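Local coordinates for T-lymphoma invasion and metastasis-inducing protein 1 (Homo sapiens, PDB 4K2P) that probably binds phosphoinositides and partner proteins such as Par-3 through its PH and coiled-coil region, in signalling linked to tight junctions, at residues A[176-179]-A[180-183]; A[215-219]-A[220-224]; A[235-238]-A[239-243]. The protein carries 5 engineered substitutions. All blocks are in the same frame, centred on the assembly; numbering follows the deposited sequence.

Interaction 1 of 3, residues A[176-179]-A[180-183]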
# COMPACT_ATOMS: atom_id res chain seq x y z
N ASP A 176 -5.25 -10.96 -25.13
CA ASP A 176 -4.23 -10.06 -24.58
C ASP A 176 -4.86 -8.85 -23.92
O ASP A 176 -4.46 -8.45 -22.83
CB ASP A 176 -3.26 -9.58 -25.67
CG ASP A 176 -2.27 -10.64 -26.10
OD1 ASP A 176 -2.05 -11.62 -25.35
OD2 ASP A 176 -1.71 -10.50 -27.21
N GLN A 177 -5.85 -8.26 -24.59
CA GLN A 177 -6.47 -7.05 -24.08
C GLN A 177 -7.26 -7.31 -22.81
O GLN A 177 -7.25 -6.49 -21.91
CB GLN A 177 -7.39 -6.43 -25.11
CG GLN A 177 -6.66 -5.65 -26.17
CD GLN A 177 -7.60 -5.14 -27.23
OE1 GLN A 177 -8.37 -5.91 -27.79
NE2 GLN A 177 -7.56 -3.85 -27.50
N ILE A 178 -7.91 -8.47 -22.73
CA ILE A 178 -8.67 -8.83 -21.55
C ILE A 178 -7.72 -8.89 -20.35
O ILE A 178 -8.02 -8.38 -19.26
CB ILE A 178 -9.42 -10.16 -21.76
CG1 ILE A 178 -10.58 -9.94 -22.73
CG2 ILE A 178 -9.96 -10.73 -20.44
CD1 ILE A 178 -11.13 -11.20 -23.34
N PHE A 179 -6.54 -9.46 -20.57
CA PHE A 179 -5.57 -9.57 -19.49
C PHE A 179 -4.96 -8.21 -19.15
O PHE A 179 -4.60 -7.98 -17.99
CB PHE A 179 -4.48 -10.59 -19.84
CG PHE A 179 -4.99 -12.01 -19.97
CD1 PHE A 179 -6.19 -12.40 -19.39
CD2 PHE A 179 -4.25 -12.96 -20.65
CE1 PHE A 179 -6.65 -13.71 -19.51
CE2 PHE A 179 -4.70 -14.27 -20.77
CZ PHE A 179 -5.90 -14.64 -20.19
N VAL A 180 -4.84 -7.32 -20.13
CA VAL A 180 -4.39 -5.95 -19.86
C VAL A 180 -5.41 -5.24 -18.98
O VAL A 180 -5.05 -4.58 -18.01
CB VAL A 180 -4.16 -5.12 -21.16
CG1 VAL A 180 -3.98 -3.63 -20.85
CG2 VAL A 180 -2.94 -5.62 -21.90
N TRP A 181 -6.69 -5.38 -19.32
CA TRP A 181 -7.76 -4.72 -18.59
C TRP A 181 -7.87 -5.28 -17.17
O TRP A 181 -8.16 -4.56 -16.22
CB TRP A 181 -9.09 -4.88 -19.32
CG TRP A 181 -9.21 -4.01 -20.54
CD1 TRP A 181 -8.89 -2.68 -20.65
CD2 TRP A 181 -9.71 -4.41 -21.82
NE1 TRP A 181 -9.16 -2.24 -21.92
CE2 TRP A 181 -9.66 -3.28 -22.66
CE3 TRP A 181 -10.19 -5.62 -22.34
CZ2 TRP A 181 -10.07 -3.32 -23.99
CZ3 TRP A 181 -10.59 -5.66 -23.66
CH2 TRP A 181 -10.53 -4.52 -24.47
N GLU A 182 -7.64 -6.58 -17.04
CA GLU A 182 -7.67 -7.24 -15.75
C GLU A 182 -6.61 -6.63 -14.83
O GLU A 182 -6.86 -6.32 -13.67
CB GLU A 182 -7.44 -8.73 -15.93
CG GLU A 182 -7.50 -9.54 -14.67
CD GLU A 182 -7.42 -11.01 -14.95
OE1 GLU A 182 -6.39 -11.47 -15.48
OE2 GLU A 182 -8.41 -11.71 -14.66
N GLN A 183 -5.42 -6.45 -15.38
CA GLN A 183 -4.30 -5.88 -14.67
C GLN A 183 -4.52 -4.40 -14.34
O GLN A 183 -4.17 -3.93 -13.26
CB GLN A 183 -3.03 -6.08 -15.49
CG GLN A 183 -1.75 -5.96 -14.70
CD GLN A 183 -0.71 -6.96 -15.15
OE1 GLN A 183 0.37 -6.59 -15.60
NE2 GLN A 183 -1.02 -8.25 -15.02
O HOH W 1 -4.06 -10.16 -15.88

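Interaction 2 of 3, residues A[215-219]-A[220-224]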
# COMPACT_ATOMS: atom_id res chain seq x y z
N ALA A 215 -10.73 -9.49 -3.15
CA ALA A 215 -11.54 -10.18 -4.13
C ALA A 215 -11.20 -9.75 -5.57
O ALA A 215 -11.52 -10.44 -6.52
CB ALA A 215 -13.02 -9.96 -3.85
N PHE A 216 -10.55 -8.60 -5.72
CA PHE A 216 -10.16 -8.10 -7.04
C PHE A 216 -8.82 -8.65 -7.51
O PHE A 216 -8.42 -8.41 -8.65
CB PHE A 216 -10.09 -6.56 -7.03
CG PHE A 216 -11.44 -5.91 -6.98
CD1 PHE A 216 -12.29 -6.00 -8.06
CD2 PHE A 216 -11.85 -5.22 -5.86
CE1 PHE A 216 -13.53 -5.42 -8.03
CE2 PHE A 216 -13.09 -4.64 -5.81
CZ PHE A 216 -13.94 -4.73 -6.90
N ALA A 217 -8.11 -9.38 -6.65
CA ALA A 217 -6.86 -9.99 -7.06
C ALA A 217 -7.11 -11.04 -8.14
O ALA A 217 -7.93 -11.93 -7.98
CB ALA A 217 -6.14 -10.62 -5.87
N SER A 218 -6.39 -10.91 -9.25
CA SER A 218 -6.48 -11.85 -10.37
C SER A 218 -5.84 -13.18 -10.01
O SER A 218 -5.20 -13.31 -8.97
CB SER A 218 -5.80 -11.25 -11.59
OG SER A 218 -4.39 -11.33 -11.46
N ARG A 219 -6.02 -14.19 -10.87
CA ARG A 219 -5.43 -15.49 -10.61
C ARG A 219 -3.90 -15.43 -10.53
O ARG A 219 -3.33 -15.96 -9.59
CB ARG A 219 -5.87 -16.52 -11.65
CG ARG A 219 -5.34 -17.92 -11.37
CD ARG A 219 -5.79 -18.92 -12.41
NE ARG A 219 -5.06 -20.18 -12.30
CZ ARG A 219 -5.58 -21.34 -11.91
NH1 ARG A 219 -6.84 -21.43 -11.55
NH2 ARG A 219 -4.81 -22.42 -11.86
N PRO A 220 -3.24 -14.75 -11.49
CA PRO A 220 -1.78 -14.68 -11.38
C PRO A 220 -1.30 -14.01 -10.10
O PRO A 220 -0.28 -14.41 -9.53
CB PRO A 220 -1.36 -13.85 -12.59
CG PRO A 220 -2.49 -13.94 -13.55
CD PRO A 220 -3.74 -14.20 -12.76
N THR A 221 -2.04 -13.01 -9.63
CA THR A 221 -1.66 -12.30 -8.42
C THR A 221 -1.87 -13.20 -7.19
O THR A 221 -1.09 -13.17 -6.24
CB THR A 221 -2.45 -10.99 -8.28
OG1 THR A 221 -2.15 -10.14 -9.40
CG2 THR A 221 -2.06 -10.26 -7.00
N LYS A 222 -2.92 -14.01 -7.21
CA LYS A 222 -3.16 -14.93 -6.10
C LYS A 222 -2.06 -15.99 -6.04
O LYS A 222 -1.61 -16.35 -4.96
CB LYS A 222 -4.53 -15.59 -6.22
CG LYS A 222 -5.67 -14.71 -5.75
CD LYS A 222 -7.02 -15.35 -6.02
CE LYS A 222 -8.14 -14.58 -5.34
NZ LYS A 222 -9.46 -14.91 -5.94
N VAL A 223 -1.64 -16.47 -7.20
CA VAL A 223 -0.54 -17.42 -7.28
C VAL A 223 0.70 -16.79 -6.65
O VAL A 223 1.39 -17.44 -5.87
CB VAL A 223 -0.26 -17.85 -8.75
CG1 VAL A 223 1.05 -18.62 -8.87
CG2 VAL A 223 -1.40 -18.70 -9.28
N ALA A 224 0.95 -15.52 -6.94
CA ALA A 224 2.14 -14.83 -6.41
C ALA A 224 2.05 -14.66 -4.89
O ALA A 224 3.04 -14.81 -4.18
CB ALA A 224 2.31 -13.49 -7.08
O HOH W 2 -11.91 -13.06 -6.12

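Interaction 3 of 3, residues A[235-238]-A[239-243]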
# COMPACT_ATOMS: atom_id res chain seq x y z
N SER A 235 0.35 -7.58 0.91
CA SER A 235 1.07 -8.33 -0.11
C SER A 235 0.50 -8.03 -1.50
O SER A 235 1.23 -8.00 -2.49
CB SER A 235 1.01 -9.83 0.19
OG SER A 235 -0.32 -10.31 0.15
N PHE A 236 -0.81 -7.81 -1.56
CA PHE A 236 -1.50 -7.45 -2.80
C PHE A 236 -0.91 -6.13 -3.28
O PHE A 236 -0.51 -6.00 -4.44
CB PHE A 236 -3.00 -7.33 -2.53
CG PHE A 236 -3.85 -7.14 -3.76
CD1 PHE A 236 -3.32 -7.19 -5.04
CD2 PHE A 236 -5.21 -6.90 -3.61
CE1 PHE A 236 -4.13 -7.01 -6.15
CE2 PHE A 236 -6.02 -6.73 -4.73
CZ PHE A 236 -5.48 -6.78 -5.99
N HIS A 237 -0.81 -5.17 -2.37
CA HIS A 237 -0.27 -3.86 -2.69
C HIS A 237 1.17 -3.98 -3.13
O HIS A 237 1.56 -3.35 -4.09
CB HIS A 237 -0.36 -2.90 -1.51
CG HIS A 237 0.12 -1.52 -1.84
ND1 HIS A 237 0.74 -0.70 -0.93
CD2 HIS A 237 0.08 -0.83 -3.01
CE1 HIS A 237 1.06 0.44 -1.52
NE2 HIS A 237 0.67 0.38 -2.78
N ALA A 238 1.96 -4.78 -2.42
CA ALA A 238 3.38 -4.90 -2.74
C ALA A 238 3.56 -5.43 -4.17
O ALA A 238 4.42 -4.96 -4.91
CB ALA A 238 4.09 -5.81 -1.75
N LEU A 239 2.74 -6.41 -4.54
CA LEU A 239 2.83 -7.03 -5.85
C LEU A 239 2.45 -6.03 -6.95
O LEU A 239 3.11 -5.94 -7.98
CB LEU A 239 1.94 -8.27 -5.90
CG LEU A 239 2.45 -9.44 -5.07
CD1 LEU A 239 1.35 -10.44 -4.80
CD2 LEU A 239 3.62 -10.10 -5.77
N VAL A 240 1.40 -5.26 -6.70
CA VAL A 240 0.95 -4.28 -7.67
C VAL A 240 1.96 -3.15 -7.83
O VAL A 240 2.25 -2.74 -8.94
CB VAL A 240 -0.42 -3.69 -7.27
CG1 VAL A 240 -0.77 -2.46 -8.13
CG2 VAL A 240 -1.50 -4.75 -7.41
N ALA A 241 2.49 -2.67 -6.71
CA ALA A 241 3.42 -1.54 -6.73
C ALA A 241 4.71 -1.93 -7.41
O ALA A 241 5.36 -1.10 -8.06
CB ALA A 241 3.69 -1.04 -5.31
N ALA A 242 5.09 -3.20 -7.29
CA ALA A 242 6.34 -3.67 -7.87
C ALA A 242 6.30 -3.63 -9.41
O ALA A 242 7.33 -3.73 -10.07
CB ALA A 242 6.64 -5.07 -7.40
N ARG A 243 5.10 -3.51 -9.98
CA ARG A 243 4.98 -3.44 -11.44
C ARG A 243 5.37 -2.08 -12.01
O ARG A 243 5.68 -1.97 -13.19
CB ARG A 243 3.56 -3.76 -11.87
CG ARG A 243 3.09 -5.13 -11.46
CD ARG A 243 1.60 -5.23 -11.67
NE ARG A 243 1.05 -6.45 -11.12
CZ ARG A 243 -0.25 -6.71 -11.07
NH1 ARG A 243 -1.13 -5.82 -11.52
NH2 ARG A 243 -0.67 -7.85 -10.54

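Interaction 1 of 3, residues A[176-179]-A[180-183]
Gln177 and Trp181 both hold CG beside the backbone N and anti to the carbonyl carbon (chi1 -79° and -74°), and these matching torsions lay the two side chains alongside one another, with the indole swung back over the preceding turn. The contact is an i to i+4 pairing on the long helix 168-203 of the coiled-coil region. Gln177 CB sits over one face of the indole as a CH-pi contact, 3.9 Å from the centroid of the Trp181 six-membered ring. The broad ring also borders the backbone, its CE3 being 3.1 Å from Gln177 O, the same oxygen that accepts the helical bond from Trp181 N at 2.9 Å. Farther round, Ile178 CG1 approaches Trp181 CE3 at 4.4 Å. Tryptophan suits this place because it can spread over its own helix while also touching Asp151, Leu154 and Lys155 of helix 133-161; an alanine here would probably open a gap between the two helices and leave the Gln177 methylene without its aromatic cover. Toward the exposed side, Glu182 lies beside Phe179, its carboxylate turned only 8° from the plane of the phenyl ring. One water donates to both residues, reaching Phe179 O at 3.1 Å and Glu182 OE1 at 2.7 Å.

Interaction 2 of 3, residues A[215-219]-A[220-224]
A single water ties Lys222 back to Ala215: it donates to Ala215 O at 2.7 Å and accepts from Lys222 NZ at 3.1 Å, so the ammonium group reaches the loop backbone through a bridge. The lysine gets there because CG stands beside its backbone N (chi1 -80°) and the rest of the chain is extended, running back along the loop. On the way its methylenes do the packing: Lys222 CG lies 4.1 Å from Ala217 CB, and Lys222 CE passes 3.7 Å from Ala217 O. A long aliphatic stem with a charged end fits such a place, apolar beside the alanine and charged at its tip, where it meets water.

Ser218 is the N-cap of helix 219-228, the point at which the loop after helix 210-214 turns into helix. Its carbonyl begins the helical pattern, Ser218 O accepting from Lys222 N at 3.0 Å. Val223 N then bonds to Arg219 O at the same length and almost straight (164° at the hydrogen). Pro220 is well placed in this first turn, where its nitrogen, having no hydrogen, forfeits no helical bond, and its CD packs 3.2 Å from Ser218 OG. The loop and the helix also share an acceptor on helix 168-203, for Glu186 OE2 takes hydrogen bonds from both Ser218 N and Thr221 OG1. Thr221 serves two surroundings, hydroxyl to the glutamate and methyl to the apolar side, where Thr221 CG2 lies 4.2 Å from Ala217 CB and both residues touch Phe236 of helix 233-241. The extended side chain of Arg219, its CG anti to the backbone N, lies on the exposed side.

Interaction 3 of 3, residues A[235-238]-A[239-243]
This is a buried local contact between successive turns of helix 233-241, the last helix of the modelled chain, which lies between the PH-domain strands and the coiled-coil helix 168-203. Its main apolar pair is Phe236 with Val240: with the phenyl ring's CG anti to the backbone N (chi1 -172°), Phe236 CE1 meets Val240 CG2 at 3.7 Å, the side chains crossing at a slant. The same methyl lies 3.4 Å from Phe236 O. Leu239 folds back in like fashion, its CG 3.2 Å from Ser235 O, the acceptor for Leu239 N. Between these flanks runs the regular i to i+4 bonding of an alpha-helix, the bond from Ala241 N to His237 O measuring 2.9 Å with 162° at the hydrogen. His237 reaches Ala241 CB with NE2, at 4.2 Å, while ND1 bonds to Ser92 OG in the PH domain. The small side chains of Ala238 and Ala242 let the helix come close to the sheet, at Leu20 and Val28 respectively. Val240 CG2 also stands 4.2 Å above one face of the Arg243 guanidinium, toward its rim, and Arg243 NH2 forms a salt bridge with Glu186 OE1.

How the interactions relate
Along the chain the three contacts come strictly in series; none nests in or crosses another, and each joins adjacent turns or a helix start and closes no long loop. Interaction 1 lies in the first half of helix 168-203, interaction 2 opens helix 219-228, and interaction 3 spans most of helix 233-241 and runs on to Arg243, all within the CC-Ex domain. In space they converge: Glu182 of interaction 1 packs on Ser218 of interaction 2, and Gln183 lies against Arg243 of interaction 3. Interactions 2 and 3 meet at more points, among them Ala224 with Leu239. The two short helices are thereby joined to the long one, and interaction 3 carries the connection on to the PH sheet.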